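PDB 3DS8: Lin2722 protein from Listeria innocua, which is of unknown function but belongs to the alpha/beta hydrolase clan and is probably a hydrolase. Local coordinates for residues Trp79-Met84 with Ala116-Val121; Thr109-Asp114 with Pro122-Leu127; Leu181-Pro186 with Ile214-Asp219; Pro186-Val191 with Ala220-Leu225. One frame throughout, in Å; residues are numbered along the deposited sequence.

Contact 1: Trp79-Met84 with Ala116-Val121; sequences WLKIAM and AGDKTV
D118 meets K81 at the start of this contact, and V121 meets K81 and M84 at its end. The contact ties helix 73-91 of an alpha/beta hydrolase fold to the loop between helix 103-114 and strand 123-130. The D118 and K81 side chains cross at about a right angle. K81 CE comes 3.0 Å from D118 OD2. The amine lies further off, with K81 NZ in a long salt bridge to D118 OD2 at 3.7 Å. A water bridges the two groups. It accepts from K81 NZ at 2.8 Å and donates to D118 OD2 at 2.7 Å. The amine also has a salt bridge to E85 on its own helix, so two carboxylates probably share its charge. The K81 chain reaches the loop by bending at chi2 (90°) and again at chi4. The K119 carbonyl takes a hydrogen bond from K88, further along the helix. T120 serves to fix D118 within the loop. D118 OD1 accepts T120 N at 2.9 Å, which makes an Asx turn, and T120 OG1 at 2.6 Å. Both donors come from the same face of the carboxylate, which limits its rotation. V121 closes a type I turn that began at D118 and turns its side chain toward the helix. Chi1 of -58° sets CG1 opposite the carbonyl carbon, and this is the methyl that faces the helix. M84, a selenomethionine, offers V121 its CB, while its selenium end leads away. Both side chains also pack on Y111. V121 CG1 reaches M84 CB at 4.0 Å and K81 CD at 3.5 Å.

Contact 2: Thr109-Asp114 with Pro122-Leu127; sequences TYYAED and PTLRKL. With SO4 (sulfate ion), chain F.
Y111 points its ring edge at P122, and the two side chains cross at about a right angle. The phenol OH donates to P122 O at 2.8 Å. It lies in the carbonyl plane, on a lone pair, with a C=O...donor angle of 143°. Chi1 of -174° swings the ring away from the backbone N and out toward the strand. L124 CB also lies at the ring edge, 4.3 Å from Y111 CD2. The next residue, A112, touches two leucines with its methyl. Its CB is 3.9 Å from L124 CD2 and 4.1 Å from L127 CD1. L127 crosses T109 at about a right angle, with CD1 3.9 Å from T109 OG1. That hydroxyl is already bonded to G105 O within the helix. K126 NZ, on strand 123-130, gives a hydrogen bond to a sulfate, probably from the crystallisation liquor, and also has a salt bridge to E173. The axes of helix 109-114 and strand 123-127 come within 8.5 Å, and their directions differ by 123°. This is the buried helix-on-sheet packing of a beta-alpha-beta unit, formed here by strand 95-101, helix 103-114 and strand 123-130.

Contact 3: Leu181-Pro186 with Ile214-Asp219; sequences LSEDNP and IQVGED
L181 and G217 press backbone against backbone in the tight part of this contact. L181 O is 3.1 Å from G217 CA. In return, L181 CA makes a CH...O contact to G217 O at 3.6 Å, with 155° at the hydrogen. The leucine side chain starts away from G217, but its end comes back. CD2 lies 3.8 Å from G217 O, and the side chain also touches V221. G217 has a positive phi (128°), in a conformation largely confined to glycine. The contact sits at the C-terminal ends of two neighbouring parallel strands of the alpha/beta hydrolase sheet, 173-180 and 209-216. G217 still keeps a backbone hydrogen bond to E180, at the end of the first strand. The 181-186 chain folds into a type I turn from S182 to N185, closed by N185 N to S182 O at 2.9 Å. The loose side belongs to V216 and E183. V216 CG1 lies 3.8 Å from S182 CA. E183 bends at chi2 (76°), and its side chain crosses that of V216 at about a right angle. OE2 comes to 3.5 Å from V216 CG1, at the solvent-exposed surface.

Contact 4: Pro186-Val191 with Ala220-Leu225; sequences PTDGIV and AVHQTL. With SO4 (sulfate ion), chain B.
D188 OD2 accepts a hydrogen bond from H222 ND1 at 2.7 Å. The nitrogen approaches on the syn side, 34° out of the carboxylate plane, while OD2 lies close to the ring plane. H222 CG lies opposite the backbone N (chi1 -171°), which carries the ring over to D188. Carboxylate and imidazole are turned 50° against each other. At the far edge of the ring, H222 NE2 donates to O2 of a sulfate at 2.9 Å. I190 covers one face by a CH-pi contact, its CB 4.1 Å from the ring centroid. V191 CG2 meets H222 CE1 obliquely at 3.4 Å. The next shell fixes the partners. D188 OD1 accepts I190 N at 2.9 Å and V191 N at 2.7 Å, as an Asx motif, which holds the carboxylate against rotation. D188 O takes the backbone N of H222 at 2.8 Å, so main chain and side chain of the two residues pair. G189 N bonds to T187 OG1 in an ST turn. The sulfate, probably from the crystallisation liquor, is also held by S12 OG and N103 N. This is consistent with the Ser-His-Asp triad of alpha/beta hydrolases, probably formed by S102, H222 and D188.

From the N terminus, helix 73-91 opens contact 1 and helix 103-114 opens contact 2. Contact 1 closes at 116-121, and contact 2 closes just after it, at 122-127. The two cross and touch through Y111. They bind two helices to strand 123-130 and the loop before it. Contacts 3 and 4 follow on the other side of the chain's centre. Contact 3 opens at 181-186 and contact 4 at 186-191, sharing P186. They close in the same order, at 214-219 and 220-225, so they cross too. Contact 3 joins the loop after strand 173-180 to the end of strand 209-216, and contact 4 joins the loops that follow both strands. Contacts 2 and 3 reach the same sheet, their centres about 29 Å apart.

Contact 1: Trp79-Met84 with Ala116-Val121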
loop_
_atom_site.group_PDB
_atom_site.type_symbol
_atom_site.label_atom_id
_atom_site.label_comp_id
_atom_site.label_asym_id
_atom_site.label_seq_id
_atom_site.Cartn_x
_atom_site.Cartn_y
_atom_site.Cartn_z
ATOM N N TRP A 79 -8.864 -6.386 -10.588
ATOM C CA TRP A 79 -9.769 -7.205 -9.775
ATOM C C TRP A 79 -10.239 -6.470 -8.509
ATOM O O TRP A 79 -11.410 -6.585 -8.104
ATOM C CB TRP A 79 -9.130 -8.541 -9.424
ATOM C CG TRP A 79 -8.742 -9.322 -10.608
ATOM C CD1 TRP A 79 -9.309 -9.283 -11.857
ATOM C CD2 TRP A 79 -7.689 -10.279 -10.672
ATOM N NE1 TRP A 79 -8.630 -10.145 -12.713
ATOM C CE2 TRP A 79 -7.638 -10.770 -12.001
ATOM C CE3 TRP A 79 -6.779 -10.765 -9.749
ATOM C CZ2 TRP A 79 -6.712 -11.744 -12.401
ATOM C CZ3 TRP A 79 -5.843 -11.720 -10.157
ATOM C CH2 TRP A 79 -5.841 -12.220 -11.448
ATOM N N LEU A 80 -9.335 -5.710 -7.907
ATOM C CA LEU A 80 -9.679 -4.860 -6.768
ATOM C C LEU A 80 -10.764 -3.851 -7.147
ATOM O O LEU A 80 -11.726 -3.679 -6.394
ATOM C CB LEU A 80 -8.431 -4.148 -6.255
ATOM C CG LEU A 80 -8.572 -3.176 -5.083
ATOM C CD1 LEU A 80 -9.082 -3.938 -3.866
ATOM C CD2 LEU A 80 -7.228 -2.524 -4.808
ATOM N N LYS A 81 -10.618 -3.192 -8.298
ATOM C CA LYS A 81 -11.645 -2.253 -8.788
ATOM C C LYS A 81 -13.022 -2.899 -8.860
ATOM O O LYS A 81 -14.006 -2.345 -8.420
ATOM C CB LYS A 81 -11.269 -1.696 -10.180
ATOM C CG LYS A 81 -12.433 -1.184 -11.091
ATOM C CD LYS A 81 -12.688 0.230 -10.851
ATOM C CE LYS A 81 -13.550 0.882 -11.948
ATOM N NZ LYS A 81 -14.351 0.039 -12.901
ATOM N N ILE A 82 -13.084 -4.106 -9.406
ATOM C CA ILE A 82 -14.353 -4.816 -9.546
ATOM C C ILE A 82 -14.975 -5.042 -8.164
ATOM O O ILE A 82 -16.167 -4.801 -7.954
ATOM C CB ILE A 82 -14.169 -6.152 -10.304
ATOM C CG1 ILE A 82 -13.764 -5.866 -11.772
ATOM C CG2 ILE A 82 -15.433 -7.011 -10.233
ATOM C CD1 ILE A 82 -13.243 -7.102 -12.530
ATOM N N ALA A 83 -14.149 -5.466 -7.229
ATOM C CA ALA A 83 -14.582 -5.702 -5.848
ATOM C C ALA A 83 -14.945 -4.397 -5.117
ATOM O O ALA A 83 -15.924 -4.352 -4.334
ATOM C CB ALA A 83 -13.506 -6.461 -5.102
HETATM N N MSE A 84 -14.175 -3.348 -5.349
HETATM C CA MSE A 84 -14.486 -2.029 -4.768
HETATM C C MSE A 84 -15.786 -1.426 -5.305
HETATM O O MSE A 84 -16.475 -0.729 -4.546
HETATM C CB MSE A 84 -13.348 -1.041 -4.979
HETATM C CG MSE A 84 -12.092 -1.405 -4.237
HETATM SE SE MSE A 84 -12.379 -1.611 -2.255
HETATM C CE MSE A 84 -12.683 -3.591 -2.160
ATOM N N ALA A 116 -8.669 7.232 -9.799
ATOM C CA ALA A 116 -8.916 8.440 -8.980
ATOM C C ALA A 116 -10.211 9.206 -9.366
ATOM O O ALA A 116 -10.920 9.723 -8.486
ATOM C CB ALA A 116 -7.685 9.370 -9.033
ATOM N N GLY A 117 -10.533 9.271 -10.654
ATOM C CA GLY A 117 -11.739 9.986 -11.105
ATOM C C GLY A 117 -13.056 9.198 -11.085
ATOM O O GLY A 117 -14.115 9.713 -11.462
ATOM N N ASP A 118 -13.004 7.953 -10.642
ATOM C CA ASP A 118 -14.095 7.018 -10.894
ATOM C C ASP A 118 -15.014 6.995 -9.681
ATOM O O ASP A 118 -14.651 6.447 -8.654
ATOM C CB ASP A 118 -13.527 5.621 -11.192
ATOM C CG ASP A 118 -14.579 4.654 -11.670
ATOM O OD1 ASP A 118 -15.769 4.824 -11.289
ATOM O OD2 ASP A 118 -14.231 3.735 -12.453
ATOM N N LYS A 119 -16.210 7.577 -9.833
ATOM C CA LYS A 119 -17.180 7.695 -8.746
ATOM C C LYS A 119 -17.840 6.369 -8.350
ATOM O O LYS A 119 -18.523 6.310 -7.347
ATOM C CB LYS A 119 -18.254 8.731 -9.106
ATOM C CG LYS A 119 -17.702 10.157 -9.152
ATOM C CD LYS A 119 -18.638 11.100 -9.866
ATOM C CE LYS A 119 -18.007 12.499 -10.025
ATOM N NZ LYS A 119 -18.594 13.223 -11.181
ATOM N N THR A 120 -17.636 5.305 -9.121
ATOM C CA THR A 120 -18.204 3.999 -8.760
ATOM C C THR A 120 -17.345 3.214 -7.764
ATOM O O THR A 120 -17.773 2.174 -7.265
ATOM C CB THR A 120 -18.427 3.111 -9.991
ATOM O OG1 THR A 120 -17.150 2.710 -10.525
ATOM C CG2 THR A 120 -19.307 3.844 -11.019
ATOM N N VAL A 121 -16.124 3.683 -7.489
ATOM C CA VAL A 121 -15.319 3.053 -6.435
ATOM C C VAL A 121 -14.827 4.100 -5.425
ATOM O O VAL A 121 -14.752 5.275 -5.766
ATOM C CB VAL A 121 -14.101 2.274 -7.028
ATOM C CG1 VAL A 121 -14.567 1.199 -8.019
ATOM C CG2 VAL A 121 -13.115 3.237 -7.695
HETATM O O HOH W 1 -16.093 2.098 -13.621
#

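Contact 2: Thr109-Asp114 with Pro122-Leu127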
loop_
_atom_site.group_PDB
_atom_site.type_symbol
_atom_site.label_atom_id
_atom_site.label_comp_id
_atom_site.label_asym_id
_atom_site.label_seq_id
_atom_site.Cartn_x
_atom_site.Cartn_y
_atom_site.Cartn_z
ATOM N N THR A 109 -1.090 1.199 -5.918
ATOM C CA THR A 109 -0.510 2.290 -6.691
ATOM C C THR A 109 -1.128 2.341 -8.110
ATOM O O THR A 109 -1.546 3.408 -8.592
ATOM C CB THR A 109 1.010 2.145 -6.742
ATOM O OG1 THR A 109 1.516 2.151 -5.400
ATOM C CG2 THR A 109 1.678 3.280 -7.579
ATOM N N TYR A 110 -1.281 1.198 -8.742
ATOM C CA TYR A 110 -2.086 1.145 -9.964
ATOM C C TYR A 110 -3.510 1.652 -9.718
ATOM O O TYR A 110 -4.058 2.395 -10.513
ATOM C CB TYR A 110 -2.167 -0.291 -10.507
ATOM C CG TYR A 110 -0.991 -0.681 -11.322
ATOM C CD1 TYR A 110 -0.833 -0.185 -12.605
ATOM C CD2 TYR A 110 -0.029 -1.558 -10.826
ATOM C CE1 TYR A 110 0.265 -0.554 -13.370
ATOM C CE2 TYR A 110 1.065 -1.937 -11.593
ATOM C CZ TYR A 110 1.212 -1.427 -12.845
ATOM O OH TYR A 110 2.281 -1.786 -13.671
ATOM N N TYR A 111 -4.133 1.240 -8.610
ATOM C CA TYR A 111 -5.514 1.715 -8.299
ATOM C C TYR A 111 -5.557 3.245 -8.144
ATOM O O TYR A 111 -6.441 3.923 -8.642
ATOM C CB TYR A 111 -5.969 1.020 -7.016
ATOM C CG TYR A 111 -7.408 1.269 -6.597
ATOM C CD1 TYR A 111 -8.419 0.375 -6.929
ATOM C CD2 TYR A 111 -7.734 2.393 -5.828
ATOM C CE1 TYR A 111 -9.742 0.618 -6.494
ATOM C CE2 TYR A 111 -9.037 2.655 -5.392
ATOM C CZ TYR A 111 -10.027 1.768 -5.723
ATOM O OH TYR A 111 -11.279 2.040 -5.247
ATOM N N ALA A 112 -4.556 3.795 -7.472
ATOM C CA ALA A 112 -4.453 5.218 -7.269
ATOM C C ALA A 112 -4.309 5.970 -8.576
ATOM O O ALA A 112 -4.881 7.082 -8.735
ATOM C CB ALA A 112 -3.254 5.515 -6.364
ATOM N N GLU A 113 -3.534 5.406 -9.498
ATOM C CA GLU A 113 -3.334 6.051 -10.792
ATOM C C GLU A 113 -4.455 5.845 -11.785
ATOM O O GLU A 113 -4.668 6.720 -12.645
ATOM C CB GLU A 113 -1.978 5.670 -11.419
ATOM C CG GLU A 113 -0.806 6.282 -10.656
ATOM C CD GLU A 113 0.498 6.188 -11.370
ATOM O OE1 GLU A 113 0.601 5.351 -12.300
ATOM O OE2 GLU A 113 1.425 6.983 -11.021
ATOM N N ASP A 114 -5.182 4.730 -11.696
ATOM C CA ASP A 114 -6.070 4.333 -12.752
ATOM C C ASP A 114 -7.511 4.692 -12.459
ATOM O O ASP A 114 -8.290 4.809 -13.384
ATOM C CB ASP A 114 -5.973 2.829 -13.009
ATOM C CG ASP A 114 -4.672 2.415 -13.665
ATOM O OD1 ASP A 114 -3.880 3.294 -14.104
ATOM O OD2 ASP A 114 -4.416 1.197 -13.704
ATOM N N PRO A 122 -14.467 3.664 -4.202
ATOM C CA PRO A 122 -13.970 4.658 -3.251
ATOM C C PRO A 122 -12.637 5.261 -3.705
ATOM O O PRO A 122 -11.779 4.573 -4.266
ATOM C CB PRO A 122 -13.843 3.873 -1.963
ATOM C CG PRO A 122 -14.674 2.616 -2.184
ATOM C CD PRO A 122 -14.456 2.324 -3.599
ATOM N N THR A 123 -12.459 6.543 -3.463
ATOM C CA THR A 123 -11.211 7.194 -3.830
ATOM C C THR A 123 -10.169 6.789 -2.767
ATOM O O THR A 123 -10.463 6.849 -1.572
ATOM C CB THR A 123 -11.320 8.721 -3.781
ATOM O OG1 THR A 123 -11.690 9.111 -2.467
ATOM C CG2 THR A 123 -12.347 9.230 -4.675
ATOM N N LEU A 124 -8.975 6.392 -3.189
ATOM C CA LEU A 124 -7.895 6.084 -2.226
ATOM C C LEU A 124 -7.390 7.402 -1.644
ATOM O O LEU A 124 -7.140 8.357 -2.363
ATOM C CB LEU A 124 -6.748 5.350 -2.912
ATOM C CG LEU A 124 -5.712 4.650 -2.086
ATOM C CD1 LEU A 124 -6.319 3.588 -1.159
ATOM C CD2 LEU A 124 -4.682 4.017 -3.078
ATOM N N ARG A 125 -7.312 7.459 -0.333
ATOM C CA ARG A 125 -6.862 8.621 0.384
ATOM C C ARG A 125 -5.426 8.395 0.900
ATOM O O ARG A 125 -4.483 8.994 0.396
ATOM C CB ARG A 125 -7.828 8.955 1.513
ATOM C CG ARG A 125 -7.419 10.205 2.304
ATOM C CD ARG A 125 -8.272 10.450 3.523
ATOM N NE ARG A 125 -8.122 9.434 4.555
ATOM C CZ ARG A 125 -8.494 9.614 5.818
ATOM N NH1 ARG A 125 -9.045 10.769 6.204
ATOM N NH2 ARG A 125 -8.303 8.665 6.695
ATOM N N LYS A 126 -5.263 7.536 1.893
ATOM C CA LYS A 126 -3.918 7.188 2.398
ATOM C C LYS A 126 -3.508 5.860 1.794
ATOM O O LYS A 126 -4.318 4.932 1.743
ATOM C CB LYS A 126 -3.915 7.069 3.892
ATOM C CG LYS A 126 -4.211 8.401 4.603
ATOM C CD LYS A 126 -4.419 8.179 6.061
ATOM C CE LYS A 126 -4.748 9.418 6.796
ATOM N NZ LYS A 126 -3.611 10.309 7.089
ATOM N N LEU A 127 -2.269 5.762 1.354
ATOM C CA LEU A 127 -1.704 4.575 0.721
ATOM C C LEU A 127 -0.395 4.263 1.434
ATOM O O LEU A 127 0.539 5.055 1.381
ATOM C CB LEU A 127 -1.407 4.815 -0.759
ATOM C CG LEU A 127 -1.060 3.650 -1.686
ATOM C CD1 LEU A 127 -1.013 4.189 -3.158
ATOM C CD2 LEU A 127 0.236 2.932 -1.263
HETATM S S SO4 F . -5.723 13.684 6.152
HETATM O O1 SO4 F . -6.867 14.599 6.314
HETATM O O2 SO4 F . -4.515 14.562 6.077
HETATM O O3 SO4 F . -5.646 12.720 7.275
HETATM O O4 SO4 F . -5.927 12.806 4.970
HETATM O O HOH W 2 -8.083 5.845 -6.375
#

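Contact 3: Leu181-Pro186 with Ile214-Asp219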
loop_
_atom_site.group_PDB
_atom_site.type_symbol
_atom_site.label_atom_id
_atom_site.label_comp_id
_atom_site.label_asym_id
_atom_site.label_seq_id
_atom_site.Cartn_x
_atom_site.Cartn_y
_atom_site.Cartn_z
ATOM N N LEU A 181 18.727 -4.703 4.981
ATOM C CA LEU A 181 19.224 -5.688 5.937
ATOM C C LEU A 181 20.385 -5.108 6.727
ATOM O O LEU A 181 20.547 -5.413 7.907
ATOM C CB LEU A 181 19.611 -7.012 5.281
ATOM C CG LEU A 181 18.396 -7.738 4.662
ATOM C CD1 LEU A 181 18.860 -8.967 3.982
ATOM C CD2 LEU A 181 17.316 -8.056 5.720
ATOM N N SER A 182 21.190 -4.282 6.075
ATOM C CA SER A 182 22.236 -3.570 6.783
ATOM C C SER A 182 22.628 -2.371 5.938
ATOM O O SER A 182 22.303 -2.315 4.743
ATOM C CB SER A 182 23.487 -4.451 6.989
ATOM O OG SER A 182 24.268 -4.449 5.820
ATOM N N GLU A 183 23.354 -1.428 6.545
ATOM C CA GLU A 183 23.785 -0.225 5.789
ATOM C C GLU A 183 24.596 -0.551 4.563
ATOM O O GLU A 183 24.566 0.182 3.607
ATOM C CB GLU A 183 24.601 0.744 6.640
ATOM C CG GLU A 183 23.779 1.548 7.603
ATOM C CD GLU A 183 23.363 0.728 8.788
ATOM O OE1 GLU A 183 23.891 -0.400 8.896
ATOM O OE2 GLU A 183 22.550 1.205 9.611
ATOM N N ASP A 184 25.357 -1.644 4.603
ATOM C CA ASP A 184 26.165 -2.056 3.459
ATOM C C ASP A 184 25.489 -3.123 2.598
ATOM O O ASP A 184 26.125 -3.727 1.751
ATOM C CB ASP A 184 27.557 -2.515 3.906
ATOM C CG ASP A 184 27.521 -3.595 4.974
ATOM O OD1 ASP A 184 26.480 -4.280 5.084
ATOM O OD2 ASP A 184 28.552 -3.759 5.700
ATOM N N ASN A 185 24.211 -3.374 2.839
ATOM C CA ASN A 185 23.470 -4.367 2.054
ATOM C C ASN A 185 22.049 -3.862 1.801
ATOM O O ASN A 185 21.116 -4.246 2.502
ATOM C CB ASN A 185 23.438 -5.698 2.779
ATOM C CG ASN A 185 22.917 -6.817 1.914
ATOM O OD1 ASN A 185 22.802 -6.678 0.682
ATOM N ND2 ASN A 185 22.557 -7.922 2.554
ATOM N N PRO A 186 21.902 -2.933 0.840
ATOM C CA PRO A 186 20.652 -2.184 0.620
ATOM C C PRO A 186 19.589 -3.022 -0.104
ATOM O O PRO A 186 19.183 -2.756 -1.242
ATOM C CB PRO A 186 21.124 -0.949 -0.162
ATOM C CG PRO A 186 22.243 -1.371 -0.863
ATOM C CD PRO A 186 22.947 -2.460 -0.080
ATOM N N ILE A 214 12.722 4.086 6.372
ATOM C CA ILE A 214 13.603 2.925 6.157
ATOM C C ILE A 214 13.873 2.241 7.484
ATOM O O ILE A 214 14.234 2.908 8.467
ATOM C CB ILE A 214 14.946 3.336 5.558
ATOM C CG1 ILE A 214 14.750 4.044 4.216
ATOM C CG2 ILE A 214 15.878 2.085 5.402
ATOM C CD1 ILE A 214 16.040 4.596 3.649
ATOM N N GLN A 215 13.666 0.937 7.552
ATOM C CA GLN A 215 14.044 0.166 8.690
ATOM C C GLN A 215 15.304 -0.635 8.346
ATOM O O GLN A 215 15.387 -1.260 7.297
ATOM C CB GLN A 215 12.943 -0.811 9.134
ATOM C CG GLN A 215 11.703 -0.154 9.672
ATOM C CD GLN A 215 10.541 -1.120 9.680
ATOM O OE1 GLN A 215 10.658 -2.262 10.194
ATOM N NE2 GLN A 215 9.410 -0.679 9.127
ATOM N N VAL A 216 16.257 -0.636 9.259
ATOM C CA VAL A 216 17.545 -1.294 8.995
ATOM C C VAL A 216 17.774 -2.450 9.955
ATOM O O VAL A 216 17.516 -2.358 11.181
ATOM C CB VAL A 216 18.730 -0.316 9.061
ATOM C CG1 VAL A 216 20.032 -1.002 8.599
ATOM C CG2 VAL A 216 18.463 0.930 8.211
ATOM N N GLY A 217 18.313 -3.522 9.419
ATOM C CA GLY A 217 18.698 -4.657 10.225
ATOM C C GLY A 217 18.146 -5.981 9.746
ATOM O O GLY A 217 17.269 -6.057 8.893
ATOM N N GLU A 218 18.673 -7.055 10.325
ATOM C CA GLU A 218 18.249 -8.381 9.975
ATOM C C GLU A 218 16.769 -8.585 10.170
ATOM O O GLU A 218 16.172 -9.382 9.452
ATOM C CB GLU A 218 19.058 -9.441 10.728
ATOM C CG GLU A 218 18.872 -9.492 12.220
ATOM C CD GLU A 218 19.717 -10.584 12.868
ATOM O OE1 GLU A 218 20.437 -11.326 12.151
ATOM O OE2 GLU A 218 19.665 -10.687 14.115
ATOM N N ASP A 219 16.164 -7.845 11.102
ATOM C CA ASP A 219 14.710 -7.967 11.328
ATOM C C ASP A 219 13.812 -7.334 10.254
ATOM O O ASP A 219 12.592 -7.517 10.289
ATOM C CB ASP A 219 14.300 -7.464 12.715
ATOM C CG ASP A 219 14.656 -5.995 12.986
ATOM O OD1 ASP A 219 14.937 -5.204 12.053
ATOM O OD2 ASP A 219 14.676 -5.639 14.205
#

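Contact 4: Pro186-Val191 with Ala220-Leu225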
loop_
_atom_site.group_PDB
_atom_site.type_symbol
_atom_site.label_atom_id
_atom_site.label_comp_id
_atom_site.label_asym_id
_atom_site.label_seq_id
_atom_site.Cartn_x
_atom_site.Cartn_y
_atom_site.Cartn_z
ATOM N N PRO A 186 21.902 -2.933 0.840
ATOM C CA PRO A 186 20.652 -2.184 0.620
ATOM C C PRO A 186 19.589 -3.022 -0.104
ATOM O O PRO A 186 19.183 -2.756 -1.242
ATOM C CB PRO A 186 21.124 -0.949 -0.162
ATOM C CG PRO A 186 22.243 -1.371 -0.863
ATOM C CD PRO A 186 22.947 -2.460 -0.080
ATOM N N THR A 187 19.163 -4.070 0.581
ATOM C CA THR A 187 18.070 -4.915 0.118
ATOM C C THR A 187 17.303 -5.343 1.348
ATOM O O THR A 187 17.866 -5.382 2.432
ATOM C CB THR A 187 18.574 -6.135 -0.646
ATOM O OG1 THR A 187 17.473 -6.983 -1.048
ATOM C CG2 THR A 187 19.544 -6.907 0.184
ATOM N N ASP A 188 16.030 -5.658 1.187
ATOM C CA ASP A 188 15.294 -6.358 2.247
ATOM C C ASP A 188 15.389 -7.879 2.193
ATOM O O ASP A 188 14.726 -8.569 2.968
ATOM C CB ASP A 188 13.841 -5.873 2.328
ATOM C CG ASP A 188 12.950 -6.368 1.202
ATOM O OD1 ASP A 188 13.360 -7.249 0.393
ATOM O OD2 ASP A 188 11.796 -5.842 1.142
ATOM N N GLY A 189 16.235 -8.405 1.294
ATOM C CA GLY A 189 16.439 -9.806 1.113
ATOM C C GLY A 189 15.846 -10.244 -0.229
ATOM O O GLY A 189 16.277 -11.240 -0.824
ATOM N N ILE A 190 14.851 -9.493 -0.708
ATOM C CA ILE A 190 14.151 -9.791 -1.958
ATOM C C ILE A 190 14.131 -8.557 -2.869
ATOM O O ILE A 190 14.481 -8.646 -4.065
ATOM C CB ILE A 190 12.718 -10.259 -1.703
ATOM C CG1 ILE A 190 12.730 -11.633 -0.999
ATOM C CG2 ILE A 190 11.922 -10.401 -3.041
ATOM C CD1 ILE A 190 13.119 -12.775 -1.927
ATOM N N VAL A 191 13.774 -7.430 -2.276
ATOM C CA VAL A 191 13.627 -6.150 -2.973
ATOM C C VAL A 191 14.781 -5.187 -2.612
ATOM O O VAL A 191 14.979 -4.871 -1.433
ATOM C CB VAL A 191 12.264 -5.488 -2.604
ATOM C CG1 VAL A 191 12.063 -4.075 -3.326
ATOM C CG2 VAL A 191 11.058 -6.442 -2.880
ATOM N N ALA A 220 14.410 -6.578 9.328
ATOM C CA ALA A 220 13.658 -5.876 8.308
ATOM C C ALA A 220 13.484 -6.710 7.052
ATOM O O ALA A 220 13.345 -6.159 5.958
ATOM C CB ALA A 220 14.347 -4.545 7.974
ATOM N N VAL A 221 13.515 -8.026 7.195
ATOM C CA VAL A 221 13.449 -8.897 6.018
ATOM C C VAL A 221 12.097 -8.835 5.343
ATOM O O VAL A 221 11.074 -8.655 5.983
ATOM C CB VAL A 221 13.799 -10.342 6.348
ATOM C CG1 VAL A 221 15.271 -10.437 6.702
ATOM C CG2 VAL A 221 12.911 -10.898 7.440
ATOM N N HIS A 222 12.117 -8.992 4.027
ATOM C CA HIS A 222 10.963 -8.797 3.158
ATOM C C HIS A 222 9.705 -9.509 3.649
ATOM O O HIS A 222 8.646 -8.897 3.725
ATOM C CB HIS A 222 11.277 -9.304 1.735
ATOM C CG HIS A 222 10.227 -8.948 0.744
ATOM N ND1 HIS A 222 9.963 -7.637 0.384
ATOM C CD2 HIS A 222 9.372 -9.722 0.034
ATOM C CE1 HIS A 222 8.976 -7.627 -0.496
ATOM N NE2 HIS A 222 8.593 -8.874 -0.718
ATOM N N GLN A 223 9.850 -10.788 3.968
ATOM C CA GLN A 223 8.740 -11.701 4.180
ATOM C C GLN A 223 7.837 -11.274 5.367
ATOM O O GLN A 223 6.620 -11.537 5.356
ATOM C CB GLN A 223 9.286 -13.120 4.412
ATOM C CG GLN A 223 9.853 -13.771 3.162
ATOM C CD GLN A 223 11.332 -13.431 2.775
ATOM O OE1 GLN A 223 11.984 -12.546 3.339
ATOM N NE2 GLN A 223 11.853 -14.203 1.783
ATOM N N THR A 224 8.443 -10.622 6.353
ATOM C CA THR A 224 7.750 -10.222 7.572
ATOM C C THR A 224 7.763 -8.705 7.831
ATOM O O THR A 224 7.493 -8.226 8.954
ATOM C CB THR A 224 8.315 -11.019 8.763
ATOM O OG1 THR A 224 9.744 -10.905 8.843
ATOM C CG2 THR A 224 7.939 -12.499 8.584
ATOM N N LEU A 225 8.106 -7.922 6.818
ATOM C CA LEU A 225 8.281 -6.485 7.020
ATOM C C LEU A 225 6.972 -5.773 7.471
ATOM O O LEU A 225 6.993 -4.790 8.198
ATOM C CB LEU A 225 8.846 -5.828 5.742
ATOM C CG LEU A 225 9.246 -4.355 5.854
ATOM C CD1 LEU A 225 10.352 -4.130 6.880
ATOM C CD2 LEU A 225 9.645 -3.825 4.422
HETATM S S SO4 B . 5.998 -9.692 -3.696
HETATM O O1 SO4 B . 6.579 -8.423 -4.189
HETATM O O2 SO4 B . 6.741 -10.196 -2.556
HETATM O O3 SO4 B . 4.615 -9.494 -3.244
HETATM O O4 SO4 B . 6.062 -10.678 -4.815
#